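Local coordinates for protein DNA double-strand break repair nuclease NurA (Sulfolobus solfataricus, PDB 2YGK) that cleaves linear DNA as a manganese-dependent homodimeric nuclease, probably acting with the helicase HerA to resect the ends of double-strand breaks, at residues Lys173-Asp176 and Leu177-Leu181; Ala104-Arg107 and Ile108-Met112; Lys143-Ile146 and Gln147-Ser150; Leu111-Ala114 and Leu115-Ser118; Ser187-Ile190 and Glu191-Gly195. All coordinates share one frame; numbering follows the deposited sequence.

Helices 104-123 and 171-193 carry four of the five contacts. Along the chain the contacts come in the order 2, 4, 3, 1, 5. Contacts 2 and 4 overlap on helix 104-123, contacts 1 and 5 share helix 171-193, and contact 3 is the loop before helix 151-159. The two long helices pack together: contacts 1 and 2 touch with centres about 10 Å apart, and contacts 4 and 5 touch with centres about 16 Å apart. Contact 3 lies against contact 1, about 9 Å between centres. Helix 104-123 rests on the mixed sheet of this RNase H-like domain, and contact 4 brings it beside the manganese ion.

Contact 1 (Lys173-Asp176 and Leu177-Leu181)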
loop_
_atom_site.group_PDB
_atom_site.type_symbol
_atom_site.label_atom_id
_atom_site.label_comp_id
_atom_site.label_asym_id
_atom_site.label_seq_id
_atom_site.Cartn_x
_atom_site.Cartn_y
_atom_site.Cartn_z
ATOM N N LYS A 173 -3.165 20.083 0.400
ATOM C CA LYS A 173 -4.008 20.740 1.381
ATOM C C LYS A 173 -5.136 19.855 1.892
ATOM O O LYS A 173 -5.469 19.951 3.057
ATOM C CB LYS A 173 -4.574 22.053 0.834
ATOM C CG LYS A 173 -3.578 23.199 0.907
ATOM C CD LYS A 173 -4.191 24.515 0.459
ATOM C CE LYS A 173 -3.161 25.613 0.537
ATOM N NZ LYS A 173 -3.715 26.930 0.146
HETATM N N MSE A 174 -5.731 19.008 1.050
HETATM C CA MSE A 174 -6.786 18.117 1.548
HETATM C C MSE A 174 -6.233 17.047 2.543
HETATM O O MSE A 174 -6.729 16.900 3.666
HETATM C CB MSE A 174 -7.595 17.444 0.437
HETATM C CG MSE A 174 -8.739 16.632 1.060
HETATM SE SE MSE A 174 -9.849 15.586 -0.078
HETATM C CE MSE A 174 -11.310 15.135 1.048
ATOM N N ARG A 175 -5.208 16.315 2.124
ATOM C CA ARG A 175 -4.564 15.385 3.016
ATOM C C ARG A 175 -4.238 16.105 4.316
ATOM O O ARG A 175 -4.536 15.592 5.380
ATOM C CB ARG A 175 -3.304 14.787 2.407
ATOM C CG ARG A 175 -2.354 14.140 3.438
ATOM C CD ARG A 175 -0.992 13.846 2.842
ATOM N NE ARG A 175 -0.473 15.032 2.153
ATOM C CZ ARG A 175 0.643 15.684 2.464
ATOM N NH1 ARG A 175 1.438 15.260 3.444
ATOM N NH2 ARG A 175 0.979 16.764 1.763
ATOM N N ASP A 176 -3.642 17.290 4.220
ATOM C CA ASP A 176 -3.172 18.014 5.404
ATOM C C ASP A 176 -4.318 18.544 6.267
ATOM O O ASP A 176 -4.259 18.448 7.491
ATOM C CB ASP A 176 -2.188 19.131 5.027
ATOM C CG ASP A 176 -0.777 18.606 4.771
ATOM O OD1 ASP A 176 -0.577 17.367 4.755
ATOM O OD2 ASP A 176 0.145 19.430 4.613
ATOM N N LEU A 177 -5.366 19.070 5.642
ATOM C CA LEU A 177 -6.567 19.416 6.392
ATOM C C LEU A 177 -7.183 18.227 7.105
ATOM O O LEU A 177 -7.646 18.365 8.223
ATOM C CB LEU A 177 -7.630 20.024 5.499
ATOM C CG LEU A 177 -7.552 21.513 5.264
ATOM C CD1 LEU A 177 -8.811 21.918 4.471
ATOM C CD2 LEU A 177 -7.415 22.318 6.569
ATOM N N LEU A 178 -7.222 17.068 6.456
ATOM C CA LEU A 178 -7.782 15.867 7.097
ATOM C C LEU A 178 -6.934 15.413 8.282
ATOM O O LEU A 178 -7.465 15.005 9.286
ATOM C CB LEU A 178 -7.977 14.737 6.094
ATOM C CG LEU A 178 -9.196 14.889 5.176
ATOM C CD1 LEU A 178 -9.122 14.017 3.888
ATOM C CD2 LEU A 178 -10.453 14.601 5.949
HETATM N N MSE A 179 -5.616 15.506 8.157
HETATM C CA MSE A 179 -4.723 15.194 9.260
HETATM C C MSE A 179 -5.044 16.074 10.463
HETATM O O MSE A 179 -5.213 15.577 11.580
HETATM C CB MSE A 179 -3.272 15.394 8.838
HETATM C CG MSE A 179 -2.777 14.317 7.908
HETATM SE SE MSE A 179 -0.953 14.593 7.353
HETATM C CE MSE A 179 -0.081 14.242 9.073
ATOM N N LEU A 180 -5.139 17.380 10.228
ATOM C CA LEU A 180 -5.508 18.325 11.285
ATOM C C LEU A 180 -6.832 17.952 11.951
ATOM O O LEU A 180 -6.912 17.858 13.177
ATOM C CB LEU A 180 -5.598 19.754 10.747
ATOM C CG LEU A 180 -4.446 20.705 11.079
ATOM C CD1 LEU A 180 -4.798 22.114 10.618
ATOM C CD2 LEU A 180 -4.120 20.726 12.576
ATOM N N LEU A 181 -7.855 17.712 11.134
ATOM C CA LEU A 181 -9.169 17.304 11.647
ATOM C C LEU A 181 -9.070 16.136 12.635
ATOM O O LEU A 181 -9.642 16.168 13.730
ATOM C CB LEU A 181 -10.109 16.919 10.497
ATOM C CG LEU A 181 -11.548 16.636 10.937
ATOM C CD1 LEU A 181 -12.091 17.793 11.780
ATOM C CD2 LEU A 181 -12.456 16.341 9.759
#
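Met174 and Leu178, one turn apart on helix 171-193 of the RNase H-like NurA domain, meet along stem and tip: CD1 of Leu178 lies 3.9 Å from CG and 3.8 Å from the selenomethionine methyl CE of Met174. The two side chains run at a slant to each other. Met174 has CG opposite its backbone N (chi1 -175°) and stays extended from there, and its reach carries CE past the leucine methyl. This is the tightly packed side of the helix. Met174 and Leu178 press on Ile166 and Ile165 of helix 162-166, while helix 104-123 offers Arg107 to Met174 and Leu110 to Leu178.

A second i to i+4 pair, Arg175 and Met179, is looser. The side chains lie alongside each other and point the same way. Tentatively, in one of two modelled conformers of Met179, its SE lies 4.2 Å from CG of Arg175 and 3.8 Å from OD1 of Asp176, both on the same general side of the selenium. Arg175 is partly exposed, and its chain bends at chi3 (50°), bringing the guanidinium over the neighbouring acid. Its longer ion pair to Asp103 is weak.

Beneath both sides run the regular helical bonds from Leu177 N to Lys173 O, Leu178 N to Met174 O, Met179 N to Arg175 O and Leu180 N to Asp176 O. The salt bridge of Arg175 with Asp176 rests on charge alone: OD1 of Asp176 is 3.2 Å from NH1 of Arg175 but sits over the centre of the guanidinium face, 3.1 Å above its plane.

Contact 2 (Ala104-Arg107 and Ile108-Met112)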
loop_
_atom_site.group_PDB
_atom_site.type_symbol
_atom_site.label_atom_id
_atom_site.label_comp_id
_atom_site.label_asym_id
_atom_site.label_seq_id
_atom_site.Cartn_x
_atom_site.Cartn_y
_atom_site.Cartn_z
ATOM N N ALA A 104 -4.299 9.919 -2.652
ATOM C CA ALA A 104 -5.694 9.483 -2.671
ATOM C C ALA A 104 -5.997 8.335 -1.695
ATOM O O ALA A 104 -6.997 8.381 -0.965
ATOM C CB ALA A 104 -6.090 9.090 -4.079
ATOM N N GLN A 105 -5.144 7.317 -1.659
ATOM C CA GLN A 105 -5.332 6.246 -0.666
ATOM C C GLN A 105 -5.216 6.754 0.774
ATOM O O GLN A 105 -5.871 6.251 1.669
ATOM C CB GLN A 105 -4.345 5.088 -0.888
ATOM C CG GLN A 105 -4.529 4.377 -2.243
ATOM C CD GLN A 105 -5.843 3.642 -2.342
ATOM O OE1 GLN A 105 -6.369 3.134 -1.346
ATOM N NE2 GLN A 105 -6.376 3.573 -3.533
ATOM N N GLU A 106 -4.373 7.747 0.988
ATOM C CA GLU A 106 -4.164 8.272 2.315
ATOM C C GLU A 106 -5.360 9.172 2.716
ATOM O O GLU A 106 -5.904 9.056 3.836
ATOM C CB GLU A 106 -2.832 9.024 2.371
ATOM C CG GLU A 106 -2.231 8.987 3.762
ATOM C CD GLU A 106 -1.256 10.107 4.048
ATOM O OE1 GLU A 106 -0.599 10.597 3.097
ATOM O OE2 GLU A 106 -1.157 10.476 5.252
ATOM N N ARG A 107 -5.811 10.024 1.790
ATOM C CA ARG A 107 -6.994 10.808 2.075
ATOM C C ARG A 107 -8.172 9.901 2.400
ATOM O O ARG A 107 -8.966 10.226 3.276
ATOM C CB ARG A 107 -7.378 11.751 0.928
ATOM C CG ARG A 107 -6.228 12.576 0.416
ATOM C CD ARG A 107 -6.639 13.842 -0.286
ATOM N NE ARG A 107 -7.371 13.628 -1.529
ATOM C CZ ARG A 107 -6.833 13.186 -2.648
ATOM N NH1 ARG A 107 -5.536 12.875 -2.692
ATOM N NH2 ARG A 107 -7.607 13.035 -3.714
ATOM N N ILE A 108 -8.316 8.788 1.679
ATOM C CA ILE A 108 -9.458 7.930 1.907
ATOM C C ILE A 108 -9.376 7.432 3.346
ATOM O O ILE A 108 -10.372 7.463 4.074
ATOM C CB ILE A 108 -9.517 6.722 0.976
ATOM C CG1 ILE A 108 -9.890 7.148 -0.447
ATOM C CG2 ILE A 108 -10.551 5.714 1.468
ATOM C CD1 ILE A 108 -9.438 6.144 -1.519
ATOM N N SER A 109 -8.197 6.982 3.754
ATOM C CA SER A 109 -8.073 6.418 5.080
ATOM C C SER A 109 -8.250 7.472 6.165
ATOM O O SER A 109 -8.829 7.185 7.190
ATOM C CB SER A 109 -6.769 5.631 5.248
ATOM O OG SER A 109 -5.672 6.339 4.744
ATOM N N LEU A 110 -7.751 8.686 5.935
ATOM C CA LEU A 110 -7.893 9.759 6.909
ATOM C C LEU A 110 -9.359 10.149 7.020
ATOM O O LEU A 110 -9.838 10.507 8.092
ATOM C CB LEU A 110 -7.065 10.984 6.508
ATOM C CG LEU A 110 -5.567 10.781 6.726
ATOM C CD1 LEU A 110 -4.723 11.822 5.991
ATOM C CD2 LEU A 110 -5.227 10.781 8.178
ATOM N N LEU A 111 -10.066 10.114 5.902
ATOM C CA LEU A 111 -11.495 10.341 5.908
ATOM C C LEU A 111 -12.203 9.270 6.744
ATOM O O LEU A 111 -13.081 9.584 7.560
ATOM C CB LEU A 111 -11.994 10.368 4.493
ATOM C CG LEU A 111 -13.475 10.548 4.208
ATOM C CD1 LEU A 111 -14.140 11.587 5.105
ATOM C CD2 LEU A 111 -13.602 10.913 2.719
HETATM N N MSE A 112 -11.776 8.019 6.604
HETATM C CA MSE A 112 -12.319 6.938 7.412
HETATM C C MSE A 112 -12.041 7.210 8.897
HETATM O O MSE A 112 -12.946 7.132 9.710
HETATM C CB MSE A 112 -11.749 5.600 6.955
HETATM C CG MSE A 112 -12.222 4.376 7.759
HETATM SE SE MSE A 112 -11.003 2.834 7.490
HETATM C CE MSE A 112 -9.379 3.791 8.068
#
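Ser109 turns its hydroxyl back onto the first turn of helix 104-123, where two carbonyl oxygens lie within reach. OG is 2.9 Å from Glu106 O and 3.1 Å from Gln105 O, and which of the two takes its proton is not settled. A chi1 of 46° tucks OG in beside both backbone branches, back toward the preceding turn.

Main-chain hydrogen bonds form the second group. Gln105 O also accepts Ser109 N at 3.2 Å, and the bond from Leu110 N to Glu106 O, at 2.8 Å, is shorter. Ile108 N and Leu111 N bond to Ala104 O and Arg107 O in the same i to i+4 pattern.

Carbon-to-oxygen packing completes the contact. Leu110 lies alongside Glu106, its CD1 3.9 Å from OE2 of the acid, and CG1 of Ile108 approaches Ala104 O at 3.2 Å. Beyond the helix, Ile108 packs on Ile70, Tyr72 and Val74 of strand 70-82, Arg107 makes a cation-pi contact with Phe98, and Gln105 NE2 bonds to Gly63 O.

The serine hydroxyl, about 9 Å from the bound manganese ion, is therefore accommodated by carbonyls of its own helix, which also accept backbone N-H groups.

Contact 3 (Lys143-Ile146 and Gln147-Ser150)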
loop_
_atom_site.group_PDB
_atom_site.type_symbol
_atom_site.label_atom_id
_atom_site.label_comp_id
_atom_site.label_asym_id
_atom_site.label_seq_id
_atom_site.Cartn_x
_atom_site.Cartn_y
_atom_site.Cartn_z
ATOM N N LYS A 143 3.205 15.244 12.108
ATOM C CA LYS A 143 3.172 16.679 12.315
ATOM C C LYS A 143 2.769 17.397 11.005
ATOM O O LYS A 143 3.187 16.985 9.916
ATOM C CB LYS A 143 4.550 17.118 12.825
ATOM C CG LYS A 143 5.055 16.276 14.055
ATOM C CD LYS A 143 6.240 16.928 14.800
ATOM C CE LYS A 143 6.553 16.205 16.115
ATOM N NZ LYS A 143 7.480 16.984 16.994
ATOM N N VAL A 144 1.958 18.458 11.115
ATOM C CA VAL A 144 1.385 19.161 9.947
ATOM C C VAL A 144 1.750 20.657 9.767
ATOM O O VAL A 144 1.666 21.469 10.694
ATOM C CB VAL A 144 -0.140 19.053 9.974
ATOM C CG1 VAL A 144 -0.782 20.365 9.601
ATOM C CG2 VAL A 144 -0.613 17.933 9.048
ATOM N N ASP A 145 2.125 21.024 8.544
ATOM C CA ASP A 145 2.474 22.406 8.250
ATOM C C ASP A 145 1.242 23.313 8.362
ATOM O O ASP A 145 0.356 23.272 7.505
ATOM C CB ASP A 145 3.082 22.512 6.857
ATOM C CG ASP A 145 3.598 23.909 6.547
ATOM O OD1 ASP A 145 3.533 24.791 7.433
ATOM O OD2 ASP A 145 4.071 24.117 5.404
ATOM N N ILE A 146 1.211 24.137 9.416
ATOM C CA ILE A 146 0.025 24.947 9.760
ATOM C C ILE A 146 0.096 26.313 9.142
ATOM O O ILE A 146 -0.520 27.246 9.675
ATOM C CB ILE A 146 -0.133 25.163 11.310
ATOM C CG1 ILE A 146 1.105 25.881 11.883
ATOM C CG2 ILE A 146 -0.409 23.805 12.026
ATOM C CD1 ILE A 146 0.808 27.038 12.902
ATOM N N GLN A 147 0.848 26.451 8.045
ATOM C CA GLN A 147 1.164 27.769 7.473
ATOM C C GLN A 147 0.689 27.931 6.022
ATOM O O GLN A 147 0.632 29.043 5.483
ATOM C CB GLN A 147 2.680 28.019 7.541
ATOM C CG GLN A 147 3.312 27.831 8.921
ATOM C CD GLN A 147 4.745 28.363 8.995
ATOM O OE1 GLN A 147 5.123 29.298 8.267
ATOM N NE2 GLN A 147 5.556 27.755 9.877
ATOM N N GLN A 148 0.368 26.815 5.384
ATOM C CA GLN A 148 -0.222 26.842 4.049
ATOM C C GLN A 148 -1.729 27.133 4.168
ATOM O O GLN A 148 -2.411 27.354 3.160
ATOM C CB GLN A 148 0.044 25.502 3.348
ATOM C CG GLN A 148 1.550 25.217 3.157
ATOM C CD GLN A 148 1.848 23.894 2.436
ATOM O OE1 GLN A 148 1.558 22.790 2.947
ATOM N NE2 GLN A 148 2.453 24.011 1.239
ATOM N N PHE A 149 -2.222 27.155 5.415
ATOM C CA PHE A 149 -3.645 27.330 5.720
ATOM C C PHE A 149 -4.082 28.757 6.022
ATOM O O PHE A 149 -3.488 29.430 6.869
ATOM C CB PHE A 149 -4.018 26.474 6.921
ATOM C CG PHE A 149 -3.768 25.027 6.709
ATOM C CD1 PHE A 149 -4.289 24.380 5.603
ATOM C CD2 PHE A 149 -3.009 24.309 7.616
ATOM C CE1 PHE A 149 -4.056 23.038 5.407
ATOM C CE2 PHE A 149 -2.774 22.961 7.437
ATOM C CZ PHE A 149 -3.294 22.322 6.330
ATOM N N SER A 150 -5.161 29.169 5.360
ATOM C CA SER A 150 -5.789 30.464 5.578
ATOM C C SER A 150 -6.699 30.410 6.799
ATOM O O SER A 150 -6.880 29.353 7.403
ATOM C CB SER A 150 -6.618 30.846 4.348
ATOM O OG SER A 150 -7.680 29.914 4.144
#
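Asp145 swings its carboxylate forward along the loop because CG is opposite the backbone N (chi1 -174°), and Phe149, whose CG is opposite the carbonyl carbon (chi1 -59°), turns its ring back over the same residues. The six-residue span from Val144 to Phe149 is thereby closed from both ends. OD1 of Asp145 takes a weak hydrogen bond from Gln147 N, 3.2 Å long and bent to 130°, and also lies 3.3 Å from CB of Gln147. The other oxygen, OD2, is 3.6 Å from CG of Gln148. The carboxylate stands steeply to the Gln147 amide but is nearly parallel to that of Gln148.

On the ring side, CG1 of Val144 meets the edge of Phe149 close to its plane, 3.9 Å from CE2. Asp145 O is nearer, 3.1 Å from the same CE2, and approaches obliquely, as does CA of Ile146. The ring also rests on Asp176, Leu177 and Leu180 of helix 171-193, thus fastening the loop to that helix. An alanine in place of Phe149 would probably leave Val144 CG1 without its aromatic neighbour and weaken the hold of this loop on helix 171-193.

Ser150 then opens helix 151-159 at its N-cap, its N bonded to Glu153 OE1. Chemically the loop divides in two: a surface carboxylate weakly bonded to the N-H of Gln147, and an aromatic ring as its apolar anchor.

Contact 4 (Leu111-Ala114 and Leu115-Ser118)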
loop_
_atom_site.group_PDB
_atom_site.type_symbol
_atom_site.label_atom_id
_atom_site.label_comp_id
_atom_site.label_asym_id
_atom_site.label_seq_id
_atom_site.Cartn_x
_atom_site.Cartn_y
_atom_site.Cartn_z
ATOM N N LEU A 111 -10.066 10.114 5.902
ATOM C CA LEU A 111 -11.495 10.341 5.908
ATOM C C LEU A 111 -12.203 9.270 6.744
ATOM O O LEU A 111 -13.081 9.584 7.560
ATOM C CB LEU A 111 -11.994 10.368 4.493
ATOM C CG LEU A 111 -13.475 10.548 4.208
ATOM C CD1 LEU A 111 -14.140 11.587 5.105
ATOM C CD2 LEU A 111 -13.602 10.913 2.719
HETATM N N MSE A 112 -11.776 8.019 6.604
HETATM C CA MSE A 112 -12.319 6.938 7.412
HETATM C C MSE A 112 -12.041 7.210 8.897
HETATM O O MSE A 112 -12.946 7.132 9.710
HETATM C CB MSE A 112 -11.749 5.600 6.955
HETATM C CG MSE A 112 -12.222 4.376 7.759
HETATM SE SE MSE A 112 -11.003 2.834 7.490
HETATM C CE MSE A 112 -9.379 3.791 8.068
ATOM N N GLU A 113 -10.805 7.564 9.240
ATOM C CA GLU A 113 -10.446 7.851 10.615
ATOM C C GLU A 113 -11.327 8.987 11.200
ATOM O O GLU A 113 -11.866 8.873 12.292
ATOM C CB GLU A 113 -8.924 8.102 10.706
ATOM C CG GLU A 113 -8.077 6.724 10.936
ATOM C CD GLU A 113 -6.871 6.461 9.940
ATOM O OE1 GLU A 113 -6.400 7.421 9.268
ATOM O OE2 GLU A 113 -6.390 5.283 9.855
ATOM N N ALA A 114 -11.547 10.038 10.422
ATOM C CA ALA A 114 -12.493 11.083 10.774
ATOM C C ALA A 114 -13.857 10.560 11.247
ATOM O O ALA A 114 -14.374 11.045 12.253
ATOM C CB ALA A 114 -12.673 12.012 9.611
ATOM N N LEU A 115 -14.435 9.585 10.557
ATOM C CA LEU A 115 -15.777 9.110 10.890
ATOM C C LEU A 115 -15.758 8.282 12.169
ATOM O O LEU A 115 -16.688 8.366 12.996
ATOM C CB LEU A 115 -16.382 8.285 9.758
ATOM C CG LEU A 115 -16.685 9.027 8.450
ATOM C CD1 LEU A 115 -17.181 8.020 7.401
ATOM C CD2 LEU A 115 -17.690 10.139 8.635
ATOM N N GLU A 116 -14.710 7.474 12.334
ATOM C CA GLU A 116 -14.510 6.739 13.573
ATOM C C GLU A 116 -14.488 7.722 14.728
ATOM O O GLU A 116 -15.311 7.646 15.633
ATOM C CB GLU A 116 -13.189 5.958 13.559
ATOM C CG GLU A 116 -13.214 4.757 12.692
ATOM C CD GLU A 116 -11.860 4.085 12.489
ATOM O OE1 GLU A 116 -11.217 3.679 13.443
ATOM O OE2 GLU A 116 -11.449 3.920 11.344
ATOM N N LEU A 117 -13.539 8.653 14.686
ATOM C CA LEU A 117 -13.348 9.566 15.801
ATOM C C LEU A 117 -14.598 10.387 16.018
ATOM O O LEU A 117 -14.965 10.622 17.160
ATOM C CB LEU A 117 -12.171 10.495 15.579
ATOM C CG LEU A 117 -10.775 9.873 15.378
ATOM C CD1 LEU A 117 -9.891 11.030 14.910
ATOM C CD2 LEU A 117 -10.192 9.101 16.645
ATOM N N SER A 118 -15.301 10.797 14.965
ATOM C CA SER A 118 -16.540 11.513 15.264
ATOM C C SER A 118 -17.638 10.625 15.879
ATOM O O SER A 118 -18.459 11.115 16.605
ATOM C CB SER A 118 -17.051 12.303 14.063
ATOM O OG SER A 118 -17.753 11.459 13.202
#
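Met112 and Glu116, a turn apart on helix 104-123, cross each other at a slant, the selenomethionine passing beside one carboxylate oxygen. OE2 of Glu116 is 3.7 Å from CG of Met112 and 3.9 Å from its CE, a contact of apolar atoms with an acid. The chain of Met112 bends at its last torsion (chi3 56°), which turns CE toward OE2. Glu116 instead runs extended beyond CG, and its other oxygen, OE1, forms a salt bridge with Lys139. Glu113 stands on the same stretch of helix, with its OE2 5.4 Å from OE2 of Glu116.

Leu115 and Leu117 diverge to different neighbours. Leu115 meets Val74 and Ala76 of strand 70-82 as well as Leu162, whereas Leu117 packs on Leu185 and Ile189 of helix 171-193. Leu117 N bonds to Glu113 O at 2.9 Å, almost straight at 178°.

Ser118 directs OG back toward the carbonyl of Leu115, to which it donates a hydrogen bond of 3.3 Å, in addition to the bond from its own N to Ala114 O. With an alanine here the hydroxyl is gone, and Leu115 O would probably be left without this side-chain donor.

Glu116 touches Asp58, which with Asp133 holds the manganese ion. The salt bridge from Lys139 thus positions a carboxylate about 5 Å from the bound manganese, beside Asp58, and this turn of helix 104-123 borders the metal site.

Contact 5 (Ser187-Ile190 and Glu191-Gly195); sequences SKII and EEYDG
Ile189 O is approached by two N-H groups, by Tyr193 N at 2.8 Å and more weakly by Glu192 N, while Asp194 N still bonds to Ile190 O even though Asp194 has already left helical geometry with a positive phi (39°).

Lys188 NZ donates to Glu191 OE2 at 2.9 Å, a salt bridge between side chains that lie alongside each other and point the same way. The ammonium reaches the oxygen from above the carboxylate plane, 36° out of it. Successive bends along the chain curl the lysine toward the acid. Glu247 stands close by, its OE2 in a long, weak ion pair with NZ and its OE1 near Glu191 OE2 as a like charge. These groups decorate the last turns of helix 171-193.

The buried flank is apolar. CG2 of Ile189 lies 4.0 Å from CD2 of Tyr193, the isoleucine running at a slant to the tyrosine, and Ile189 also packs on Leu117, Ala120 and Leu121 of helix 104-123. Ile190 faces Leu251 and Met254 instead. One face of the Tyr193 ring is covered by its neighbour Glu192, whose CG sits 3.4 Å above the plane, over the ring centre.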
loop_
_atom_site.group_PDB
_atom_site.type_symbol
_atom_site.label_atom_id
_atom_site.label_comp_id
_atom_site.label_asym_id
_atom_site.label_seq_id
_atom_site.Cartn_x
_atom_site.Cartn_y
_atom_site.Cartn_z
ATOM N N SER A 187 -8.281 15.222 20.140
ATOM C CA SER A 187 -8.160 16.151 21.265
ATOM C C SER A 187 -9.457 16.369 22.023
ATOM O O SER A 187 -9.428 16.538 23.234
ATOM C CB SER A 187 -7.629 17.503 20.800
ATOM O OG SER A 187 -6.309 17.336 20.341
ATOM N N LYS A 188 -10.581 16.373 21.314
ATOM C CA LYS A 188 -11.873 16.509 21.962
ATOM C C LYS A 188 -12.191 15.252 22.761
ATOM O O LYS A 188 -12.688 15.328 23.876
ATOM C CB LYS A 188 -12.974 16.810 20.945
ATOM C CG LYS A 188 -12.750 18.162 20.238
ATOM C CD LYS A 188 -13.967 19.116 20.317
ATOM C CE LYS A 188 -14.248 19.622 21.751
ATOM N NZ LYS A 188 -13.484 20.857 22.118
ATOM N N ILE A 189 -11.872 14.096 22.184
ATOM C CA ILE A 189 -12.141 12.813 22.816
ATOM C C ILE A 189 -11.385 12.688 24.154
ATOM O O ILE A 189 -11.956 12.320 25.158
ATOM C CB ILE A 189 -11.809 11.674 21.872
ATOM C CG1 ILE A 189 -12.765 11.702 20.676
ATOM C CG2 ILE A 189 -11.929 10.344 22.571
ATOM C CD1 ILE A 189 -12.298 10.843 19.465
ATOM N N ILE A 190 -10.115 13.046 24.131
ATOM C CA ILE A 190 -9.267 13.024 25.295
ATOM C C ILE A 190 -9.805 13.915 26.376
ATOM O O ILE A 190 -9.864 13.521 27.528
ATOM C CB ILE A 190 -7.840 13.499 24.990
ATOM C CG1 ILE A 190 -7.175 12.591 23.955
ATOM C CG2 ILE A 190 -6.995 13.489 26.263
ATOM C CD1 ILE A 190 -7.145 11.129 24.362
ATOM N N GLU A 191 -10.215 15.112 26.031
ATOM C CA GLU A 191 -10.716 15.999 27.081
ATOM C C GLU A 191 -12.105 15.625 27.627
ATOM O O GLU A 191 -12.376 15.874 28.783
ATOM C CB GLU A 191 -10.653 17.471 26.672
ATOM C CG GLU A 191 -11.618 17.874 25.591
ATOM C CD GLU A 191 -11.600 19.369 25.337
ATOM O OE1 GLU A 191 -11.517 20.137 26.329
ATOM O OE2 GLU A 191 -11.667 19.763 24.150
ATOM N N GLU A 192 -12.961 15.016 26.822
ATOM C CA GLU A 192 -14.284 14.630 27.286
ATOM C C GLU A 192 -14.223 13.260 27.998
ATOM O O GLU A 192 -15.025 12.966 28.911
ATOM C CB GLU A 192 -15.273 14.618 26.099
ATOM C CG GLU A 192 -16.610 13.896 26.365
ATOM C CD GLU A 192 -17.694 14.155 25.301
ATOM O OE1 GLU A 192 -17.433 14.847 24.279
ATOM O OE2 GLU A 192 -18.833 13.669 25.511
ATOM N N TYR A 193 -13.281 12.414 27.609
ATOM C CA TYR A 193 -13.296 11.057 28.109
ATOM C C TYR A 193 -12.011 10.609 28.768
ATOM O O TYR A 193 -11.878 9.425 29.049
ATOM C CB TYR A 193 -13.625 10.104 26.986
ATOM C CG TYR A 193 -14.937 10.348 26.308
ATOM C CD1 TYR A 193 -16.130 10.014 26.929
ATOM C CD2 TYR A 193 -14.988 10.869 25.019
ATOM C CE1 TYR A 193 -17.365 10.206 26.295
ATOM C CE2 TYR A 193 -16.220 11.064 24.372
ATOM C CZ TYR A 193 -17.403 10.726 25.028
ATOM O OH TYR A 193 -18.612 10.914 24.405
ATOM N N ASP A 194 -11.088 11.540 29.029
ATOM C CA ASP A 194 -9.947 11.311 29.964
ATOM C C ASP A 194 -9.406 9.875 29.814
ATOM O O ASP A 194 -9.180 9.437 28.691
ATOM C CB ASP A 194 -10.328 11.615 31.435
ATOM C CG ASP A 194 -10.366 13.151 31.775
ATOM O OD1 ASP A 194 -10.600 13.982 30.854
ATOM O OD2 ASP A 194 -10.150 13.508 32.995
ATOM N N GLY A 195 -9.256 9.124 30.906
ATOM C CA GLY A 195 -8.762 7.757 30.776
ATOM C C GLY A 195 -9.765 6.695 30.354
ATOM O O GLY A 195 -9.449 5.544 30.375
#